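PDB 3O75: fructose transport system repressor FruR from Pseudomonas putida, which probably binds specific DNA sequences as a transcription regulator of the LacI family, with fructose 1-phosphate held here in its sugar-binding domain. Local coordinates for residues Thr187-Leu192 with Asn217-Phe222; Asn228-Gln233 with Arg263-Arg268. One frame throughout, in Å; residues are numbered along the deposited sequence.

From the N terminus the chain runs through eight strands, the last of them 183-186, before Thr187-Leu192. Interaction 1 closes when Asn217-Phe222 comes back against that segment, 24 residues lying between; it joins the start of helix 189-200 to the loop after strand 210-214. Only then does interaction 2 open: strand 227-231 leads into helix 234-251, and strand 257-266 returns to pair with it antiparallel, joining two neighbouring strands of the sheet. The two loops therefore follow in series, neither nested nor crossed. Their centres lie about 10 Å apart, joined by the salt bridge of Asp221 with Arg268, and both touch the same bound fructose 1-phosphate.

Interaction 1 of 2, residues Thr187-Leu192 with Asn217-Phe222; sequences TSYVLL and NQLLDF. With F1X (1-O-phosphono-beta-D-fructofuranose), chain C.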
ATOM      1  N   THR A 187     -17.703   1.944   4.140  1.00 23.22           N
ATOM      2  CA  THR A 187     -17.139   1.201   5.269  1.00 27.17           C
ATOM      3  C   THR A 187     -15.651   0.871   5.127  1.00 27.01           C
ATOM      4  O   THR A 187     -15.101   0.122   5.937  1.00 24.83           O
ATOM      5  CB  THR A 187     -17.899  -0.114   5.514  1.00 27.57           C
ATOM      6  OG1 THR A 187     -17.750  -0.969   4.374  1.00 31.47           O
ATOM      7  CG2 THR A 187     -19.372   0.156   5.748  1.00 29.78           C
ATOM      8  N   SER A 188     -15.011   1.421   4.103  1.00 25.82           N
ATOM      9  CA  SER A 188     -13.575   1.243   3.900  1.00 26.58           C
ATOM     10  C   SER A 188     -13.142   2.230   2.832  1.00 27.47           C
ATOM     11  O   SER A 188     -13.906   2.501   1.905  1.00 30.55           O
ATOM     12  CB  SER A 188     -13.270  -0.187   3.450  1.00 27.44           C
ATOM     13  OG  SER A 188     -11.905  -0.337   3.105  1.00 28.69           O
ATOM     14  N   TYR A 189     -11.938   2.787   2.949  1.00 26.61           N
ATOM     15  CA  TYR A 189     -11.527   3.792   1.973  1.00 29.60           C
ATOM     16  C   TYR A 189     -11.461   3.192   0.575  1.00 30.75           C
ATOM     17  O   TYR A 189     -11.778   3.853  -0.417  1.00 30.11           O
ATOM     18  CB  TYR A 189     -10.185   4.441   2.310  1.00 28.98           C
ATOM     19  CG  TYR A 189      -9.856   5.538   1.320  1.00 30.44           C
ATOM     20  CD1 TYR A 189     -10.436   6.793   1.437  1.00 32.24           C
ATOM     21  CD2 TYR A 189      -9.007   5.305   0.243  1.00 31.84           C
ATOM     22  CE1 TYR A 189     -10.168   7.792   0.533  1.00 33.73           C
ATOM     23  CE2 TYR A 189      -8.726   6.311  -0.679  1.00 33.01           C
ATOM     24  CZ  TYR A 189      -9.313   7.554  -0.524  1.00 34.52           C
ATOM     25  OH  TYR A 189      -9.056   8.570  -1.417  1.00 31.95           O
ATOM     26  N   VAL A 190     -11.056   1.930   0.514  1.00 28.81           N
ATOM     27  CA  VAL A 190     -10.934   1.225  -0.751  1.00 37.75           C
ATOM     28  C   VAL A 190     -12.247   1.259  -1.535  1.00 38.83           C
ATOM     29  O   VAL A 190     -12.241   1.377  -2.760  1.00 39.54           O
ATOM     30  CB  VAL A 190     -10.472  -0.225  -0.530  1.00 40.72           C
ATOM     31  CG1 VAL A 190     -10.895  -1.098  -1.684  1.00 46.72           C
ATOM     32  CG2 VAL A 190      -8.963  -0.273  -0.342  1.00 37.96           C
ATOM     33  N   LEU A 191     -13.372   1.173  -0.832  1.00 34.44           N
ATOM     34  CA  LEU A 191     -14.666   1.266  -1.494  1.00 31.35           C
ATOM     35  C   LEU A 191     -14.910   2.690  -1.987  1.00 30.69           C
ATOM     36  O   LEU A 191     -15.443   2.894  -3.078  1.00 34.89           O
ATOM     37  CB  LEU A 191     -15.791   0.816  -0.560  1.00 29.92           C
ATOM     38  CG  LEU A 191     -15.794  -0.667  -0.190  1.00 23.00           C
ATOM     39  CD1 LEU A 191     -16.626  -0.899   1.049  1.00 15.18           C
ATOM     40  CD2 LEU A 191     -16.300  -1.517  -1.349  1.00 22.22           C
ATOM     41  N   LEU A 192     -14.509   3.673  -1.187  1.00 25.51           N
ATOM     42  CA  LEU A 192     -14.711   5.073  -1.548  1.00 28.49           C
ATOM     43  C   LEU A 192     -14.011   5.422  -2.867  1.00 32.16           C
ATOM     44  O   LEU A 192     -14.476   6.276  -3.626  1.00 33.50           O
ATOM     45  CB  LEU A 192     -14.227   5.993  -0.427  1.00 30.89           C
ATOM     46  CG  LEU A 192     -14.450   7.493  -0.634  1.00 35.37           C
ATOM     47  CD1 LEU A 192     -15.923   7.790  -0.851  1.00 35.74           C
ATOM     48  CD2 LEU A 192     -13.909   8.282   0.549  1.00 35.18           C
ATOM     49  N   ASN A 217      -7.246   9.357   3.608  1.00 36.16           N
ATOM     50  CA  ASN A 217      -6.234   9.435   2.556  1.00 36.80           C
ATOM     51  C   ASN A 217      -5.804  10.875   2.307  1.00 39.14           C
ATOM     52  O   ASN A 217      -6.599  11.800   2.479  1.00 39.63           O
ATOM     53  CB  ASN A 217      -6.760   8.806   1.260  1.00 37.08           C
ATOM     54  CG  ASN A 217      -5.685   8.680   0.188  1.00 40.59           C
ATOM     55  OD1 ASN A 217      -5.443   9.611  -0.581  1.00 41.02           O
ATOM     56  ND2 ASN A 217      -5.039   7.521   0.134  1.00 38.76           N
ATOM     57  N   GLN A 218      -4.549  11.057   1.900  1.00 42.81           N
ATOM     58  CA  GLN A 218      -4.013  12.388   1.649  1.00 42.58           C
ATOM     59  C   GLN A 218      -4.920  13.139   0.688  1.00 40.46           C
ATOM     60  O   GLN A 218      -5.154  14.338   0.837  1.00 37.12           O
ATOM     61  CB  GLN A 218      -2.600  12.302   1.066  1.00 43.57           C
ATOM     62  CG  GLN A 218      -1.869  13.641   1.018  1.00 47.16           C
ATOM     63  CD  GLN A 218      -0.515  13.550   0.342  1.00 47.34           C
ATOM     64  OE1 GLN A 218      -0.278  12.667  -0.484  1.00 47.76           O
ATOM     65  NE2 GLN A 218       0.379  14.473   0.681  1.00 44.11           N
ATOM     66  N   LEU A 219      -5.439  12.415  -0.294  1.00 43.37           N
ATOM     67  CA  LEU A 219      -6.309  12.991  -1.312  1.00 47.26           C
ATOM     68  C   LEU A 219      -7.497  13.753  -0.717  1.00 48.00           C
ATOM     69  O   LEU A 219      -7.958  14.738  -1.292  1.00 48.77           O
ATOM     70  CB  LEU A 219      -6.776  11.890  -2.277  1.00 50.22           C
ATOM     71  CG  LEU A 219      -8.121  11.967  -3.002  1.00 54.27           C
ATOM     72  CD1 LEU A 219      -8.128  11.038  -4.206  1.00 55.98           C
ATOM     73  CD2 LEU A 219      -9.248  11.589  -2.065  1.00 58.37           C
ATOM     74  N   LEU A 220      -7.986  13.303   0.434  1.00 44.80           N
ATOM     75  CA  LEU A 220      -9.151  13.923   1.061  1.00 45.15           C
ATOM     76  C   LEU A 220      -8.861  15.317   1.620  1.00 51.96           C
ATOM     77  O   LEU A 220      -9.777  16.047   1.998  1.00 52.91           O
ATOM     78  CB  LEU A 220      -9.712  13.018   2.159  1.00 39.76           C
ATOM     79  CG  LEU A 220     -10.265  11.676   1.682  1.00 36.78           C
ATOM     80  CD1 LEU A 220     -10.903  10.923   2.838  1.00 32.76           C
ATOM     81  CD2 LEU A 220     -11.270  11.886   0.557  1.00 35.59           C
ATOM     82  N   ASP A 221      -7.583  15.676   1.678  1.00 55.13           N
ATOM     83  CA  ASP A 221      -7.175  16.992   2.159  1.00 55.44           C
ATOM     84  C   ASP A 221      -7.144  18.020   1.032  1.00 57.30           C
ATOM     85  O   ASP A 221      -7.149  19.226   1.279  1.00 57.80           O
ATOM     86  CB  ASP A 221      -5.803  16.913   2.824  1.00 54.64           C
ATOM     87  CG  ASP A 221      -5.813  16.069   4.077  1.00 56.00           C
ATOM     88  OD1 ASP A 221      -4.976  15.149   4.170  1.00 58.18           O
ATOM     89  OD2 ASP A 221      -6.658  16.324   4.965  1.00 55.22           O
ATOM     90  N   PHE A 222      -7.103  17.534  -0.206  1.00 57.76           N
ATOM     91  CA  PHE A 222      -7.019  18.411  -1.368  1.00 59.31           C
ATOM     92  C   PHE A 222      -8.323  18.456  -2.153  1.00 57.97           C
ATOM     93  O   PHE A 222      -8.503  19.318  -3.011  1.00 61.60           O
ATOM     94  CB  PHE A 222      -5.887  17.972  -2.295  1.00 61.92           C
ATOM     95  CG  PHE A 222      -4.531  17.991  -1.652  1.00 65.26           C
ATOM     96  CD1 PHE A 222      -3.991  16.837  -1.108  1.00 63.91           C
ATOM     97  CD2 PHE A 222      -3.793  19.160  -1.599  1.00 69.15           C
ATOM     98  CE1 PHE A 222      -2.742  16.852  -0.517  1.00 65.75           C
ATOM     99  CE2 PHE A 222      -2.543  19.180  -1.012  1.00 70.89           C
ATOM    100  CZ  PHE A 222      -2.018  18.024  -0.467  1.00 69.14           C
TER
HETATM  101  C1  F1X C   1      -9.378  -1.153   6.468  1.00 26.22           C
HETATM  102  O1  F1X C   1      -9.551  -0.036   5.610  1.00 26.50           O
HETATM  103  P1  F1X C   1      -9.908   1.393   6.257  1.00 29.55           P
HETATM  104  C2  F1X C   1     -10.618  -2.026   6.395  1.00 29.81           C
HETATM  105  O2  F1X C   1     -11.793  -1.204   6.378  1.00 32.70           O
HETATM  106  C3  F1X C   1     -10.669  -2.977   7.581  1.00 31.37           C
HETATM  107  O3  F1X C   1     -11.195  -2.351   8.749  1.00 36.36           O
HETATM  108  C4  F1X C   1     -11.552  -4.074   7.041  1.00 38.45           C
HETATM  109  O4  F1X C   1     -11.464  -5.301   7.769  1.00 38.21           O
HETATM  110  C5  F1X C   1     -10.926  -4.189   5.665  1.00 38.85           C
HETATM  111  O5  F1X C   1     -10.625  -2.857   5.233  1.00 33.81           O
HETATM  112  C6  F1X C   1     -11.837  -4.937   4.723  1.00 45.11           C
HETATM  113  O6  F1X C   1     -11.465  -6.300   4.881  1.00 54.92           O
HETATM  114  O1P F1X C   1     -11.195   1.158   7.004  1.00 32.32           O
HETATM  115  O2P F1X C   1      -8.733   1.700   7.145  1.00 30.18           O
HETATM  116  O3P F1X C   1     -10.059   2.299   5.061  1.00 23.75           O
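Tyr189 reaches from the first turn of helix 189-200 to the loop Asn217-Phe222, and its side chain can be followed outward. CB lies near the phosphate oxygen O3P of the bound sugar phosphate. With CG anti to the backbone N (chi1 -176°), the ring extends toward the loop and slides under Asn217, whose CB sits over one face, 3.7 Å from the ring centroid in a CH-pi contact displaced toward the rim. CE1, CE2 and CZ of Tyr189 all lie under Asn217 CB, CZ nearest at 3.4 Å, and CE1 also meets Leu220 CD1 at 4.0 Å. At the tip, OH faces Leu219 CD2, close to the ring plane; this hydroxyl is buried without a polar partner in the model. Beyond the ring contacts, Leu192 CD2 meets Leu220 CD2 at 4.5 Å, a branched pair suited to filling space beside an aromatic. Phe196, about two turns further along the same helix, packs on Tyr189, Leu219 and Leu220.

Asparagine suits its place because its amide is short enough for Asn217 OD1 to accept from Leu219 N at 2.8 Å, an Asx turn that holds the amide nearly parallel to the ring, 8° between the planes. On the helix side, Ser188 is the N-cap residue, and Tyr189 N meets F1X O3P at 2.9 Å and 171°. The chemistry is thus divided: a backbone N-H at a helix start, where the dipole would favour an anion, contributes one straight bond to the phosphate, while the ring holds the loop by apolar contact alone.

Interaction 2 of 2, residues Asn228-Gln233 with Arg263-Arg268; sequences NAMAQQ and RTFKQR. With F1X (1-O-phosphono-beta-D-fructofuranose), chain C.
Ala229 pairs with Lys266 and Ala231 with Thr264 as the two hydrogen-bonded pairs of antiparallel strands 227-231 and 257-266. Each pair makes two backbone bonds, among them Lys266 N to Ala229 O at 2.7 Å and Thr264 N to Ala231 O at 2.6 Å. Met230 and Phe265 form the non-hydrogen-bonded pair between them.

Apolar contact gathers on the face carrying that middle pair. The Met230 chain, bent at chi2 (-76°), lays its methyl over the Phe265 ring, CE standing 3.9 Å from the centroid, while SD approaches obliquely in a Met-aromatic contact. Helix 104-116 packs on both side chains, so a flexible thioether and a flat ring suit the space beneath it. On the other face the alanines are small enough to admit Asp216, and the Arg268 guanidinium brings its edge to Ala229 CB; its NH1 bonds Val227 O, and NH2 forms salt bridges with Asp216 and Asp221.

Polar contacts collect at the sugar phosphate. Arg263 extends from CG to NE and presents its guanidinium edge to two acceptors: NH1 bonds Met230 O at 3.0 Å, nearly in the guanidinium plane, and NH1 and NH2 both reach F1X O1P. Gln232 runs alongside, its CG 3.3 Å from Arg263 CZ over the centre of one guanidinium face, and its NE2 gives a bond of 2.9 Å to F1X O2P. A leucine in place of Arg263 would probably leave O1P without these two donors and Met230 O without its side-chain partner. The pair belongs to the two-lobed type I periplasmic-binding-protein fold of LacI-family regulators: the chain leaves strand 227-231 through Gln232 into helix 234-251 and returns along strand 257-266, with the ligand at the junction.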
ATOM      1  N   ASN A 228     -15.770  13.528   5.699  1.00 32.23           N
ATOM      2  CA  ASN A 228     -15.573  13.071   7.071  1.00 30.50           C
ATOM      3  C   ASN A 228     -14.989  11.665   7.089  1.00 29.42           C
ATOM      4  O   ASN A 228     -15.438  10.797   6.348  1.00 30.84           O
ATOM      5  CB  ASN A 228     -16.885  13.113   7.853  1.00 34.29           C
ATOM      6  CG  ASN A 228     -17.288  14.525   8.231  1.00 38.50           C
ATOM      7  OD1 ASN A 228     -16.624  15.492   7.852  1.00 36.29           O
ATOM      8  ND2 ASN A 228     -18.377  14.652   8.984  1.00 40.28           N
ATOM      9  N   ALA A 229     -13.994  11.440   7.938  1.00 26.40           N
ATOM     10  CA  ALA A 229     -13.253  10.188   7.907  1.00 27.52           C
ATOM     11  C   ALA A 229     -12.984   9.632   9.298  1.00 33.35           C
ATOM     12  O   ALA A 229     -12.695  10.382  10.233  1.00 33.83           O
ATOM     13  CB  ALA A 229     -11.943  10.381   7.152  1.00 29.25           C
ATOM     14  N   MET A 230     -13.086   8.311   9.421  1.00 29.94           N
ATOM     15  CA  MET A 230     -12.716   7.614  10.641  1.00 23.65           C
ATOM     16  C   MET A 230     -11.466   6.784  10.372  1.00 28.48           C
ATOM     17  O   MET A 230     -11.548   5.667   9.857  1.00 24.02           O
ATOM     18  CB  MET A 230     -13.853   6.706  11.108  1.00 22.83           C
ATOM     19  CG  MET A 230     -15.005   7.426  11.769  1.00 29.20           C
ATOM     20  SD  MET A 230     -14.645   7.942  13.467  1.00 32.90           S
ATOM     21  CE  MET A 230     -16.249   8.593  13.941  1.00 26.03           C
ATOM     22  N   ALA A 231     -10.308   7.343  10.709  1.00 34.33           N
ATOM     23  CA  ALA A 231      -9.036   6.688  10.438  1.00 34.48           C
ATOM     24  C   ALA A 231      -8.622   5.758  11.575  1.00 35.47           C
ATOM     25  O   ALA A 231      -8.792   6.086  12.744  1.00 38.22           O
ATOM     26  CB  ALA A 231      -7.960   7.728  10.181  1.00 33.32           C
ATOM     27  N   GLN A 232      -8.075   4.597  11.227  1.00 31.36           N
ATOM     28  CA  GLN A 232      -7.537   3.682  12.224  1.00 30.35           C
ATOM     29  C   GLN A 232      -6.314   4.298  12.874  1.00 28.60           C
ATOM     30  O   GLN A 232      -5.623   5.113  12.267  1.00 27.50           O
ATOM     31  CB  GLN A 232      -7.096   2.369  11.579  1.00 33.61           C
ATOM     32  CG  GLN A 232      -8.192   1.496  11.012  1.00 35.56           C
ATOM     33  CD  GLN A 232      -7.639   0.179  10.494  1.00 36.27           C
ATOM     34  OE1 GLN A 232      -6.961  -0.549  11.220  1.00 35.15           O
ATOM     35  NE2 GLN A 232      -7.920  -0.127   9.233  1.00 33.30           N
ATOM     36  N   GLN A 233      -6.033   3.887  14.103  1.00 29.50           N
ATOM     37  CA  GLN A 233      -4.743   4.170  14.715  1.00 31.12           C
ATOM     38  C   GLN A 233      -3.817   2.991  14.421  1.00 31.45           C
ATOM     39  O   GLN A 233      -3.564   2.154  15.287  1.00 32.02           O
ATOM     40  CB  GLN A 233      -4.895   4.396  16.220  1.00 31.13           C
ATOM     41  CG  GLN A 233      -5.885   5.504  16.570  1.00 33.47           C
ATOM     42  CD  GLN A 233      -5.813   5.926  18.025  1.00 37.50           C
ATOM     43  OE1 GLN A 233      -4.746   6.276  18.528  1.00 41.24           O
ATOM     44  NE2 GLN A 233      -6.952   5.903  18.706  1.00 35.51           N
ATOM     45  N   ARG A 263     -11.122   4.720  16.450  1.00 31.53           N
ATOM     46  CA  ARG A 263     -10.702   5.389  15.228  1.00 32.21           C
ATOM     47  C   ARG A 263     -10.640   6.905  15.435  1.00 36.56           C
ATOM     48  O   ARG A 263     -11.366   7.462  16.261  1.00 38.83           O
ATOM     49  CB  ARG A 263     -11.630   5.028  14.064  1.00 31.07           C
ATOM     50  CG  ARG A 263     -11.580   3.559  13.658  1.00 32.48           C
ATOM     51  CD  ARG A 263     -12.009   3.381  12.214  1.00 33.14           C
ATOM     52  NE  ARG A 263     -11.753   2.030  11.717  1.00 33.20           N
ATOM     53  CZ  ARG A 263     -11.456   1.744  10.450  1.00 31.51           C
ATOM     54  NH1 ARG A 263     -11.366   2.714   9.551  1.00 30.42           N
ATOM     55  NH2 ARG A 263     -11.243   0.490  10.079  1.00 27.48           N
ATOM     56  N   THR A 264      -9.761   7.569  14.696  1.00 35.94           N
ATOM     57  CA  THR A 264      -9.650   9.021  14.761  1.00 37.55           C
ATOM     58  C   THR A 264     -10.646   9.672  13.808  1.00 36.70           C
ATOM     59  O   THR A 264     -10.655   9.379  12.614  1.00 33.55           O
ATOM     60  CB  THR A 264      -8.225   9.486  14.410  1.00 40.20           C
ATOM     61  OG1 THR A 264      -7.283   8.805  15.246  1.00 39.81           O
ATOM     62  CG2 THR A 264      -8.080  10.987  14.618  1.00 43.77           C
ATOM     63  N   PHE A 265     -11.484  10.554  14.342  1.00 39.29           N
ATOM     64  CA  PHE A 265     -12.502  11.232  13.548  1.00 37.87           C
ATOM     65  C   PHE A 265     -11.947  12.506  12.916  1.00 40.58           C
ATOM     66  O   PHE A 265     -11.608  13.461  13.611  1.00 42.63           O
ATOM     67  CB  PHE A 265     -13.709  11.560  14.431  1.00 40.39           C
ATOM     68  CG  PHE A 265     -14.934  11.990  13.672  1.00 43.08           C
ATOM     69  CD1 PHE A 265     -15.166  11.540  12.385  1.00 42.51           C
ATOM     70  CD2 PHE A 265     -15.871  12.823  14.264  1.00 47.31           C
ATOM     71  CE1 PHE A 265     -16.303  11.928  11.694  1.00 41.22           C
ATOM     72  CE2 PHE A 265     -17.007  13.213  13.577  1.00 46.48           C
ATOM     73  CZ  PHE A 265     -17.220  12.764  12.288  1.00 43.46           C
ATOM     74  N   LYS A 266     -11.839  12.511  11.593  1.00 43.63           N
ATOM     75  CA  LYS A 266     -11.446  13.710  10.869  1.00 45.86           C
ATOM     76  C   LYS A 266     -12.702  14.337  10.285  1.00 45.40           C
ATOM     77  O   LYS A 266     -13.202  13.892   9.253  1.00 44.12           O
ATOM     78  CB  LYS A 266     -10.459  13.368   9.752  1.00 49.40           C
ATOM     79  CG  LYS A 266      -9.435  12.308  10.132  1.00 55.56           C
ATOM     80  CD  LYS A 266      -8.046  12.886  10.327  1.00 57.31           C
ATOM     81  CE  LYS A 266      -7.083  11.806  10.794  1.00 60.41           C
ATOM     82  NZ  LYS A 266      -5.685  12.308  10.919  1.00 63.91           N
ATOM     83  N   GLN A 267     -13.219  15.361  10.955  1.00 50.17           N
ATOM     84  CA  GLN A 267     -14.455  16.003  10.527  1.00 52.35           C
ATOM     85  C   GLN A 267     -14.206  17.219   9.638  1.00 53.22           C
ATOM     86  O   GLN A 267     -14.143  18.350  10.118  1.00 57.23           O
ATOM     87  CB  GLN A 267     -15.308  16.388  11.735  1.00 53.56           C
ATOM     88  CG  GLN A 267     -16.623  17.043  11.359  1.00 58.69           C
ATOM     89  CD  GLN A 267     -17.687  16.858  12.421  1.00 66.48           C
ATOM     90  OE1 GLN A 267     -17.388  16.507  13.564  1.00 66.51           O
ATOM     91  NE2 GLN A 267     -18.940  17.086  12.045  1.00 70.02           N
ATOM     92  N   ARG A 268     -14.074  16.975   8.338  1.00 48.31           N
ATOM     93  CA  ARG A 268     -13.824  18.038   7.370  1.00 47.40           C
ATOM     94  C   ARG A 268     -15.099  18.801   7.015  1.00 53.18           C
ATOM     95  O   ARG A 268     -15.044  19.957   6.589  1.00 56.18           O
ATOM     96  CB  ARG A 268     -13.191  17.463   6.105  1.00 43.02           C
ATOM     97  CG  ARG A 268     -11.889  16.729   6.352  1.00 40.66           C
ATOM     98  CD  ARG A 268     -11.318  16.179   5.062  1.00 41.72           C
ATOM     99  NE  ARG A 268      -9.973  15.646   5.248  1.00 42.11           N
ATOM    100  CZ  ARG A 268      -9.699  14.377   5.532  1.00 40.62           C
ATOM    101  NH1 ARG A 268     -10.678  13.490   5.662  1.00 39.16           N
ATOM    102  NH2 ARG A 268      -8.439  13.994   5.682  1.00 39.90           N
TER
HETATM  103  C1  F1X C   1      -9.378  -1.153   6.468  1.00 26.22           C
HETATM  104  O1  F1X C   1      -9.551  -0.036   5.610  1.00 26.50           O
HETATM  105  P1  F1X C   1      -9.908   1.393   6.257  1.00 29.55           P
HETATM  106  C2  F1X C   1     -10.618  -2.026   6.395  1.00 29.81           C
HETATM  107  O2  F1X C   1     -11.793  -1.204   6.378  1.00 32.70           O
HETATM  108  C3  F1X C   1     -10.669  -2.977   7.581  1.00 31.37           C
HETATM  109  O3  F1X C   1     -11.195  -2.351   8.749  1.00 36.36           O
HETATM  110  C4  F1X C   1     -11.552  -4.074   7.041  1.00 38.45           C
HETATM  111  O4  F1X C   1     -11.464  -5.301   7.769  1.00 38.21           O
HETATM  112  C5  F1X C   1     -10.926  -4.189   5.665  1.00 38.85           C
HETATM  113  O5  F1X C   1     -10.625  -2.857   5.233  1.00 33.81           O
HETATM  114  C6  F1X C   1     -11.837  -4.937   4.723  1.00 45.11           C
HETATM  115  O6  F1X C   1     -11.465  -6.300   4.881  1.00 54.92           O
HETATM  116  O1P F1X C   1     -11.195   1.158   7.004  1.00 32.32           O
HETATM  117  O2P F1X C   1      -8.733   1.700   7.145  1.00 30.18           O
HETATM  118  O3P F1X C   1     -10.059   2.299   5.061  1.00 23.75           O